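Local coordinates for protein TRAP dicarboxylate transporter, DctP subunit (Ochrobactrum anthropi, PDB 4P47) that probably binds a small organic acid in the periplasm and delivers it to a TRAP-type membrane transporter, as a solute-binding subunit of the DctP family, at residues P77-L80 with S81-G85; S245-F248 with W249-N253; D279-A282 with L283-K287. All coordinates share one frame; numbering follows the deposited sequence.

Contact 1: P77-L80 with S81-G85; sequences PQTL and SGLQG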
ATOM      1  N   PRO A  77      -0.332 -13.244  -4.095  1.00 10.93           N
ATOM      2  CA  PRO A  77      -1.542 -13.906  -4.614  1.00 11.41           C
ATOM      3  C   PRO A  77      -1.618 -15.428  -4.316  1.00  8.58           C
ATOM      4  O   PRO A  77      -2.678 -15.986  -4.066  1.00 10.75           O
ATOM      5  CB  PRO A  77      -1.451 -13.661  -6.130  1.00 13.81           C
ATOM      6  CG  PRO A  77      -0.624 -12.459  -6.267  1.00 18.49           C
ATOM      7  CD  PRO A  77       0.356 -12.462  -5.133  1.00 12.67           C
ATOM      8  N   GLN A  78      -0.471 -16.092  -4.369  1.00 10.81           N
ATOM      9  CA  GLN A  78      -0.421 -17.508  -4.043  1.00 11.24           C
ATOM     10  C   GLN A  78      -0.801 -17.714  -2.573  1.00 10.68           C
ATOM     11  O   GLN A  78      -1.657 -18.539  -2.250  1.00 11.08           O
ATOM     12  CB  GLN A  78       0.962 -18.086  -4.355  1.00 15.12           C
ATOM     13  CG  GLN A  78       1.088 -19.571  -4.028  1.00 18.17           C
ATOM     14  CD  GLN A  78       2.497 -20.096  -4.220  1.00 33.58           C
ATOM     15  OE1 GLN A  78       3.387 -19.378  -4.685  1.00 33.14           O
ATOM     16  NE2 GLN A  78       2.709 -21.356  -3.856  1.00 36.68           N
ATOM     17  N   THR A  79      -0.192 -16.939  -1.688  1.00 10.87           N
ATOM     18  CA  THR A  79      -0.460 -17.067  -0.260  1.00 10.11           C
ATOM     19  C   THR A  79      -1.889 -16.685   0.095  1.00 10.48           C
ATOM     20  O   THR A  79      -2.489 -17.273   0.979  1.00 11.06           O
ATOM     21  CB  THR A  79       0.599 -16.319   0.549  1.00 12.72           C
ATOM     22  OG1 THR A  79       1.825 -17.048   0.419  1.00 13.04           O
ATOM     23  CG2 THR A  79       0.232 -16.221   2.023  1.00 10.72           C
ATOM     24  N   LEU A  80      -2.467 -15.743  -0.637  1.00 10.19           N
ATOM     25  CA  LEU A  80      -3.878 -15.433  -0.453  1.00  9.74           C
ATOM     26  C   LEU A  80      -4.740 -16.693  -0.613  1.00 10.81           C
ATOM     27  O   LEU A  80      -5.578 -17.001   0.237  1.00 12.32           O
ATOM     28  CB  LEU A  80      -4.330 -14.361  -1.451  1.00 10.49           C
ATOM     29  CG  LEU A  80      -5.732 -13.815  -1.153  1.00 10.18           C
ATOM     30  CD1 LEU A  80      -5.670 -13.006   0.140  1.00 14.23           C
ATOM     31  CD2 LEU A  80      -6.226 -12.949  -2.287  1.00 18.88           C
ATOM     32  N   SER A  81      -4.528 -17.433  -1.695  1.00 10.72           N
ATOM     33  CA  SER A  81      -5.306 -18.667  -1.888  1.00 12.56           C
ATOM     34  C   SER A  81      -4.953 -19.729  -0.829  1.00 11.03           C
ATOM     35  O   SER A  81      -5.776 -20.576  -0.496  1.00 12.83           O
ATOM     36  CB  SER A  81      -5.164 -19.228  -3.323  1.00 14.54           C
ATOM     37  OG  SER A  81      -3.862 -19.683  -3.626  1.00 19.56           O
ATOM     38  N   GLY A  82      -3.739 -19.662  -0.286  1.00 11.41           N
ATOM     39  CA  GLY A  82      -3.351 -20.534   0.817  1.00 11.56           C
ATOM     40  C   GLY A  82      -4.097 -20.258   2.111  1.00 11.11           C
ATOM     41  O   GLY A  82      -4.469 -21.179   2.841  1.00 12.68           O
ATOM     42  N   LEU A  83      -4.360 -18.991   2.402  1.00 10.66           N
ATOM     43  CA  LEU A  83      -5.244 -18.658   3.511  1.00  9.96           C
ATOM     44  C   LEU A  83      -6.655 -19.178   3.279  1.00 10.39           C
ATOM     45  O   LEU A  83      -7.277 -19.736   4.181  1.00 11.26           O
ATOM     46  CB  LEU A  83      -5.310 -17.149   3.773  1.00 10.67           C
ATOM     47  CG  LEU A  83      -4.371 -16.578   4.834  1.00  8.67           C
ATOM     48  CD1 LEU A  83      -2.931 -16.600   4.339  1.00  9.71           C
ATOM     49  CD2 LEU A  83      -4.806 -15.159   5.174  1.00  9.08           C
ATOM     50  N   GLN A  84      -7.164 -19.009   2.061  1.00 10.64           N
ATOM     51  CA  GLN A  84      -8.509 -19.458   1.757  1.00  9.84           C
ATOM     52  C   GLN A  84      -8.620 -20.955   1.979  1.00 11.70           C
ATOM     53  O   GLN A  84      -9.626 -21.423   2.506  1.00 13.04           O
ATOM     54  CB  GLN A  84      -8.912 -19.076   0.332  1.00 13.99           C
ATOM     55  CG  GLN A  84      -9.092 -17.587   0.156  1.00 12.97           C
ATOM     56  CD  GLN A  84      -9.295 -17.211  -1.286  1.00 14.77           C
ATOM     57  OE1 GLN A  84      -8.545 -17.640  -2.165  1.00 16.40           O
ATOM     58  NE2 GLN A  84     -10.342 -16.437  -1.552  1.00 17.79           N
ATOM     59  N   GLY A  85      -7.576 -21.694   1.606  1.00 12.39           N
ATOM     60  CA  GLY A  85      -7.570 -23.129   1.792  1.00 15.02           C
ATOM     61  C   GLY A  85      -7.229 -23.593   3.200  1.00 14.51           C
ATOM     62  O   GLY A  85      -7.416 -24.768   3.520  1.00 19.76           O
TER
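S81 turns its hydroxyl back onto the carbonyl of Q78, OG giving a hydrogen bond of 2.8 Å to Q78 O. The torsion behind it (chi1 66°) sets OG between the backbone N and the carbonyl carbon of S81, where it can reach one turn back. G82 N donates to the same Q78 O at 3.1 Å, in the carbonyl plane, whereas OG lies 18° out of that plane; two donors grip one oxygen on the solvent side of the helix. L80 O accepts the backbone N of Q84 at 3.1 Å, and CG of Q84 lies 3.6 Å from L80 O before the chain runs on to T139, whose carbonyl holds NE2. The backbone i to i+4 bonds among them belong to helix 76-85, which packs against the sheet of a periplasmic-binding-protein fold. L80 sends its isobutyl group down to that sheet, onto M93, L141 and M243, with CG anti to the backbone N (chi1 -170°). On the same buried side L83 spans one turn: its CD1 meets T79 CG2 at 3.9 Å where the two side chains cross, and sits 3.5 Å from T79 O, the oxygen accepting L83 N at 2.9 Å.

Contact 2: S245-F248 with W249-N253; sequences SKKF and WDRLN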
ATOM      1  N   SER A 245      -6.879 -16.740   7.904  1.00  7.45           N
ATOM      2  CA  SER A 245      -7.721 -17.740   7.249  1.00  9.09           C
ATOM      3  C   SER A 245      -9.040 -17.925   8.014  1.00  9.69           C
ATOM      4  O   SER A 245      -9.034 -18.154   9.218  1.00  9.53           O
ATOM      5  CB  SER A 245      -6.962 -19.063   7.171  1.00  9.60           C
ATOM      6  OG  SER A 245      -7.801 -20.148   6.794  1.00 11.61           O
ATOM      7  N   LYS A 246     -10.180 -17.833   7.335  1.00  9.70           N
ATOM      8  CA  LYS A 246     -11.461 -18.068   8.018  1.00 10.06           C
ATOM      9  C   LYS A 246     -11.587 -19.510   8.542  1.00 10.64           C
ATOM     10  O   LYS A 246     -12.133 -19.729   9.621  1.00 11.34           O
ATOM     11  CB  LYS A 246     -12.638 -17.719   7.118  1.00 11.82           C
ATOM     12  CG  LYS A 246     -14.005 -17.935   7.768  1.00 14.43           C
ATOM     13  CD  LYS A 246     -15.119 -17.359   6.909  1.00 16.49           C
ATOM     14  CE  LYS A 246     -16.469 -17.422   7.634  1.00 15.57           C
ATOM     15  NZ  LYS A 246     -16.861 -18.829   7.940  1.00 18.72           N
ATOM     16  N   LYS A 247     -11.079 -20.482   7.791  1.00 10.63           N
ATOM     17  CA  LYS A 247     -11.098 -21.877   8.248  1.00 12.47           C
ATOM     18  C   LYS A 247     -10.444 -21.984   9.637  1.00 12.48           C
ATOM     19  O   LYS A 247     -10.958 -22.632  10.542  1.00 14.81           O
ATOM     20  CB  LYS A 247     -10.376 -22.753   7.230  1.00 16.02           C
ATOM     21  CG  LYS A 247     -10.491 -24.241   7.454  1.00 34.72           C
ATOM     22  CD  LYS A 247     -10.168 -24.994   6.164  1.00 39.73           C
ATOM     23  CE  LYS A 247     -10.199 -26.504   6.361  1.00 42.57           C
ATOM     24  NZ  LYS A 247     -11.375 -26.938   7.161  1.00 48.24           N
ATOM     25  N   PHE A 248      -9.294 -21.333   9.804  1.00 11.50           N
ATOM     26  CA  PHE A 248      -8.608 -21.291  11.098  1.00 10.14           C
ATOM     27  C   PHE A 248      -9.339 -20.471  12.180  1.00 10.48           C
ATOM     28  O   PHE A 248      -9.516 -20.920  13.313  1.00 11.87           O
ATOM     29  CB  PHE A 248      -7.184 -20.736  10.897  1.00 11.53           C
ATOM     30  CG  PHE A 248      -6.361 -20.673  12.154  1.00 11.90           C
ATOM     31  CD1 PHE A 248      -5.840 -21.833  12.704  1.00 15.87           C
ATOM     32  CD2 PHE A 248      -6.062 -19.461  12.760  1.00 15.47           C
ATOM     33  CE1 PHE A 248      -5.057 -21.790  13.848  1.00 13.94           C
ATOM     34  CE2 PHE A 248      -5.289 -19.422  13.919  1.00 13.99           C
ATOM     35  CZ  PHE A 248      -4.797 -20.590  14.459  1.00 13.75           C
ATOM     36  N   TRP A 249      -9.760 -19.264  11.818  1.00  9.88           N
ATOM     37  CA  TRP A 249     -10.515 -18.372  12.694  1.00  9.66           C
ATOM     38  C   TRP A 249     -11.744 -19.048  13.282  1.00 11.58           C
ATOM     39  O   TRP A 249     -12.005 -18.899  14.461  1.00 12.24           O
ATOM     40  CB  TRP A 249     -10.948 -17.158  11.873  1.00 11.03           C
ATOM     41  CG  TRP A 249     -11.545 -16.013  12.605  1.00  9.27           C
ATOM     42  CD1 TRP A 249     -12.858 -15.620  12.574  1.00 10.93           C
ATOM     43  CD2 TRP A 249     -10.865 -15.077  13.442  1.00  9.04           C
ATOM     44  NE1 TRP A 249     -13.023 -14.494  13.336  1.00 13.23           N
ATOM     45  CE2 TRP A 249     -11.815 -14.137  13.876  1.00 10.99           C
ATOM     46  CE3 TRP A 249      -9.534 -14.922  13.847  1.00 10.25           C
ATOM     47  CZ2 TRP A 249     -11.493 -13.080  14.706  1.00 15.05           C
ATOM     48  CZ3 TRP A 249      -9.223 -13.858  14.675  1.00 10.68           C
ATOM     49  CH2 TRP A 249     -10.192 -12.954  15.084  1.00 15.06           C
ATOM     50  N   ASP A 250     -12.468 -19.807  12.461  1.00 12.27           N
ATOM     51  CA  ASP A 250     -13.712 -20.440  12.907  1.00 11.35           C
ATOM     52  C   ASP A 250     -13.477 -21.478  13.985  1.00 16.19           C
ATOM     53  O   ASP A 250     -14.396 -21.810  14.734  1.00 14.66           O
ATOM     54  CB  ASP A 250     -14.464 -21.047  11.720  1.00 13.93           C
ATOM     55  CG  ASP A 250     -15.186 -20.001  10.892  1.00 15.15           C
ATOM     56  OD1 ASP A 250     -15.405 -18.882  11.394  1.00 17.40           O
ATOM     57  OD2 ASP A 250     -15.565 -20.317   9.753  1.00 14.75           O
ATOM     58  N   ARG A 251     -12.250 -21.972  14.088  1.00 14.30           N
ATOM     59  CA  ARG A 251     -11.907 -22.944  15.122  1.00 14.06           C
ATOM     60  C   ARG A 251     -11.474 -22.288  16.426  1.00 13.36           C
ATOM     61  O   ARG A 251     -11.271 -22.965  17.418  1.00 17.90           O
ATOM     62  CB  ARG A 251     -10.787 -23.863  14.654  1.00 20.97           C
ATOM     63  CG  ARG A 251     -11.166 -24.841  13.581  1.00 33.12           C
ATOM     64  CD  ARG A 251      -9.902 -25.478  13.017  1.00 45.31           C
ATOM     65  NE  ARG A 251     -10.134 -26.803  12.447  1.00 54.84           N
ATOM     66  CZ  ARG A 251     -10.845 -27.038  11.347  1.00 54.96           C
ATOM     67  NH1 ARG A 251     -11.419 -26.037  10.691  1.00 56.31           N
ATOM     68  NH2 ARG A 251     -10.990 -28.280  10.909  1.00 55.58           N
ATOM     69  N   LEU A 252     -11.298 -20.976  16.430  1.00 12.64           N
ATOM     70  CA  LEU A 252     -10.837 -20.296  17.631  1.00 12.33           C
ATOM     71  C   LEU A 252     -11.973 -19.868  18.543  1.00 16.50           C
ATOM     72  O   LEU A 252     -13.095 -19.669  18.080  1.00 16.14           O
ATOM     73  CB  LEU A 252     -10.033 -19.048  17.240  1.00 12.00           C
ATOM     74  CG  LEU A 252      -8.771 -19.256  16.391  1.00 12.14           C
ATOM     75  CD1 LEU A 252      -8.162 -17.879  16.082  1.00 12.15           C
ATOM     76  CD2 LEU A 252      -7.752 -20.173  17.068  1.00 16.29           C
ATOM     77  N   ASN A 253     -11.670 -19.712  19.828  1.00 15.11           N
ATOM     78  CA  ASN A 253     -12.632 -19.149  20.768  1.00 13.91           C
ATOM     79  C   ASN A 253     -12.473 -17.630  20.905  1.00 15.29           C
ATOM     80  O   ASN A 253     -11.559 -17.036  20.337  1.00 13.30           O
ATOM     81  CB  ASN A 253     -12.583 -19.869  22.129  1.00 18.55           C
ATOM     82  CG  ASN A 253     -11.248 -19.711  22.857  1.00 18.22           C
ATOM     83  OD1 ASN A 253     -10.659 -18.624  22.900  1.00 17.27           O
ATOM     84  ND2 ASN A 253     -10.769 -20.811  23.454  1.00 20.00           N
TER
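S245 opens the turn at the N-cap of helix 246-249: its carbonyl O accepts W249 N at 2.9 Å, while its hydroxyl is hydrogen-bonded to L83 O of the neighbouring helix. K246 follows with a salt bridge to D250 one turn on. K246 NZ reaches D250 OD2 at 2.7 Å on its syn lone pair, the side of the other carboxylate oxygen. The lysine chain runs extended as far as CE and bends only at its last torsion (chi4 -61°), which brings the ammonium to the edge of the D250 carboxylate, in its plane; the two side chains cross at a slant, with K246 CG 3.5 Å from D250 OD2. K246 O also accepts D250 N, tying the same pair through the backbone. K247 and R251 lie side by side and point the same way, bringing K247 NZ within 3.6 Å of R251 NH1, a pairing of like charges that probably repels. R251 NH1 makes a weak bond of 3.4 Å to K247 O, which lies at the edge of the guanidinium, near its plane. F248 sends its ring past L252: F248 CE2 meets L252 CD1 at 3.9 Å, F248 CZ lies next to L252 CD2, and both residues also touch Q30 of strand 30-35. F248 O receives R251 N from above the carbonyl plane, 58° out of it. W249 to L252 form a type I beta turn, after which N253 caps the following helix: a short helix and turn of this kind links strand 229-245 to the long helix 254-288 of the solute-binding protein.

Contact 3: D279-A282 with L283-K287; sequences DATA and LDEIK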
ATOM      1  N   ASP A 279      10.905   5.956   6.038  1.00  9.64           N
ATOM      2  CA  ASP A 279      10.699   6.728   4.820  1.00  9.15           C
ATOM      3  C   ASP A 279      11.396   8.070   4.925  1.00  8.44           C
ATOM      4  O   ASP A 279      11.975   8.554   3.939  1.00  8.75           O
ATOM      5  CB  ASP A 279       9.213   6.919   4.516  1.00 10.06           C
ATOM      6  CG  ASP A 279       8.972   7.604   3.178  1.00 12.44           C
ATOM      7  OD1 ASP A 279       9.431   7.080   2.143  1.00 14.55           O
ATOM      8  OD2 ASP A 279       8.323   8.671   3.169  1.00 15.63           O
ATOM      9  N   ALA A 280      11.362   8.689   6.102  1.00  9.30           N
ATOM     10  CA  ALA A 280      12.049   9.961   6.286  1.00  9.62           C
ATOM     11  C   ALA A 280      13.546   9.783   6.034  1.00 10.60           C
ATOM     12  O   ALA A 280      14.184  10.613   5.371  1.00 10.24           O
ATOM     13  CB  ALA A 280      11.816  10.500   7.661  1.00 12.34           C
ATOM     14  N   THR A 281      14.119   8.702   6.548  1.00  9.40           N
ATOM     15  CA  THR A 281      15.539   8.440   6.377  1.00 10.71           C
ATOM     16  C   THR A 281      15.860   8.114   4.921  1.00 10.89           C
ATOM     17  O   THR A 281      16.871   8.548   4.385  1.00 11.11           O
ATOM     18  CB  THR A 281      15.971   7.297   7.297  1.00 16.35           C
ATOM     19  OG1 THR A 281      15.756   7.712   8.645  1.00 18.29           O
ATOM     20  CG2 THR A 281      17.435   6.968   7.104  1.00 17.64           C
ATOM     21  N   ALA A 282      14.998   7.364   4.262  1.00  9.35           N
ATOM     22  CA  ALA A 282      15.168   7.067   2.850  1.00  8.76           C
ATOM     23  C   ALA A 282      15.227   8.332   2.020  1.00  9.87           C
ATOM     24  O   ALA A 282      16.038   8.460   1.114  1.00  9.07           O
ATOM     25  CB  ALA A 282      14.029   6.205   2.361  1.00 10.54           C
ATOM     26  N   LEU A 283      14.313   9.247   2.301  1.00  7.50           N
ATOM     27  CA  LEU A 283      14.313  10.515   1.591  1.00  8.78           C
ATOM     28  C   LEU A 283      15.589  11.317   1.867  1.00  9.56           C
ATOM     29  O   LEU A 283      16.142  11.936   0.943  1.00  8.99           O
ATOM     30  CB  LEU A 283      13.064  11.313   1.918  1.00 10.42           C
ATOM     31  CG  LEU A 283      11.847  10.884   1.123  1.00 21.01           C
ATOM     32  CD1 LEU A 283      10.597  11.471   1.745  1.00 21.04           C
ATOM     33  CD2 LEU A 283      12.000  11.322  -0.342  1.00 19.89           C
ATOM     34  N   ASP A 284      16.077  11.288   3.106  1.00  9.10           N
ATOM     35  CA  ASP A 284      17.367  11.902   3.414  1.00 10.89           C
ATOM     36  C   ASP A 284      18.448  11.326   2.509  1.00 10.23           C
ATOM     37  O   ASP A 284      19.247  12.071   1.916  1.00 10.43           O
ATOM     38  CB  ASP A 284      17.764  11.617   4.871  1.00 13.90           C
ATOM     39  CG  ASP A 284      16.885  12.321   5.896  1.00 17.95           C
ATOM     40  OD1 ASP A 284      16.329  13.396   5.583  1.00 21.70           O
ATOM     41  OD2 ASP A 284      16.800  11.806   7.038  1.00 21.15           O
ATOM     42  N   GLU A 285      18.476  10.001   2.408  1.00  8.99           N
ATOM     43  CA  GLU A 285      19.467   9.299   1.613  1.00  8.50           C
ATOM     44  C   GLU A 285      19.323   9.625   0.140  1.00  8.80           C
ATOM     45  O   GLU A 285      20.304   9.893  -0.544  1.00  8.75           O
ATOM     46  CB  GLU A 285      19.376   7.803   1.877  1.00 11.12           C
ATOM     47  CG  GLU A 285      19.800   7.489   3.307  1.00 13.43           C
ATOM     48  CD  GLU A 285      19.448   6.101   3.755  1.00 20.05           C
ATOM     49  OE1 GLU A 285      18.760   5.369   3.014  1.00 21.02           O
ATOM     50  OE2 GLU A 285      19.877   5.734   4.875  1.00 19.20           O
ATOM     51  N   ILE A 286      18.098   9.626  -0.358  1.00  8.25           N
ATOM     52  CA  ILE A 286      17.843   9.950  -1.757  1.00  7.37           C
ATOM     53  C   ILE A 286      18.394  11.344  -2.110  1.00  8.10           C
ATOM     54  O   ILE A 286      19.057  11.535  -3.136  1.00  8.63           O
ATOM     55  CB  ILE A 286      16.339   9.845  -2.052  1.00  6.68           C
ATOM     56  CG1 ILE A 286      15.936   8.362  -2.018  1.00  7.77           C
ATOM     57  CG2 ILE A 286      15.994  10.468  -3.383  1.00  7.80           C
ATOM     58  CD1 ILE A 286      14.420   8.115  -1.980  1.00  8.95           C
ATOM     59  N   LYS A 287      18.130  12.320  -1.261  1.00  7.90           N
ATOM     60  CA  LYS A 287      18.609  13.661  -1.531  1.00 10.20           C
ATOM     61  C   LYS A 287      20.137  13.698  -1.557  1.00 10.04           C
ATOM     62  O   LYS A 287      20.728  14.376  -2.400  1.00 10.34           O
ATOM     63  CB  LYS A 287      18.033  14.635  -0.517  1.00  9.04           C
ATOM     64  CG  LYS A 287      16.528  14.847  -0.732  1.00 10.50           C
ATOM     65  CD  LYS A 287      15.875  15.629   0.372  1.00 12.90           C
ATOM     66  CE  LYS A 287      14.386  15.740   0.122  1.00 18.67           C
ATOM     67  NZ  LYS A 287      13.684  16.415   1.238  1.00 19.71           N
TER
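L283 leans back over D279, its CD1 coming to 3.9 Å from D279 OD2 as the two side chains cross at a slant. The other carboxylate oxygen of D279, OD1, is held by N215 ND2, while L283 continues onto N215 and L230. D284 follows on the solvent side, where its CB lies 3.2 Å from T281 O and its backbone N donates to A280 O at 3.0 Å. The residue keeps CG beside its own N (chi1 -68°), a setting that lays the carboxylate near A280 O: D284 OD2 lies 3.3 Å from A280 O, two acceptors with no bond between them, an approach that is probably mildly unfavourable. This is the regular i to i+4 ladder near the C-terminal end of the long helix 254-288, which runs along the outside of the solute-binding protein. E285 next stretches its chain back past T281: E285 OE2 reaches T281 CG2 at 3.5 Å, and the aliphatic CG of E285 passes 3.3 Å from T281 O, which also accepts E285 N. I286 turns inward to I218, I219 and L230, and its CG1 packs 3.1 Å from A282 O, the oxygen that takes I286 N at 2.8 Å. Replacing I286 by an alanine would probably strip A282 O of the CG1 and CD1 that cover it and open a gap against I218, I219 and L230.

How the contacts relate
Along the chain the three contacts come in series; none nests in or crosses another, and each joins neighbouring turns of one continuous stretch without closing a long loop. Contact 1 lies on helix 76-85, between strands 63-68 and 90-94. Contact 2 follows strand 229-245 and leads into helix 254-288, which carries the chain on to contact 3 near its far end. Contacts 1 and 2 meet in space: the S245-L83 hydrogen bond and the packing of G85 on K247 join the end of helix 76-85 to the end of strand 229-245. Contact 3 lies across the chain's centre, its centre about 34 Å from that of contact 1 and 41 Å from that of contact 2.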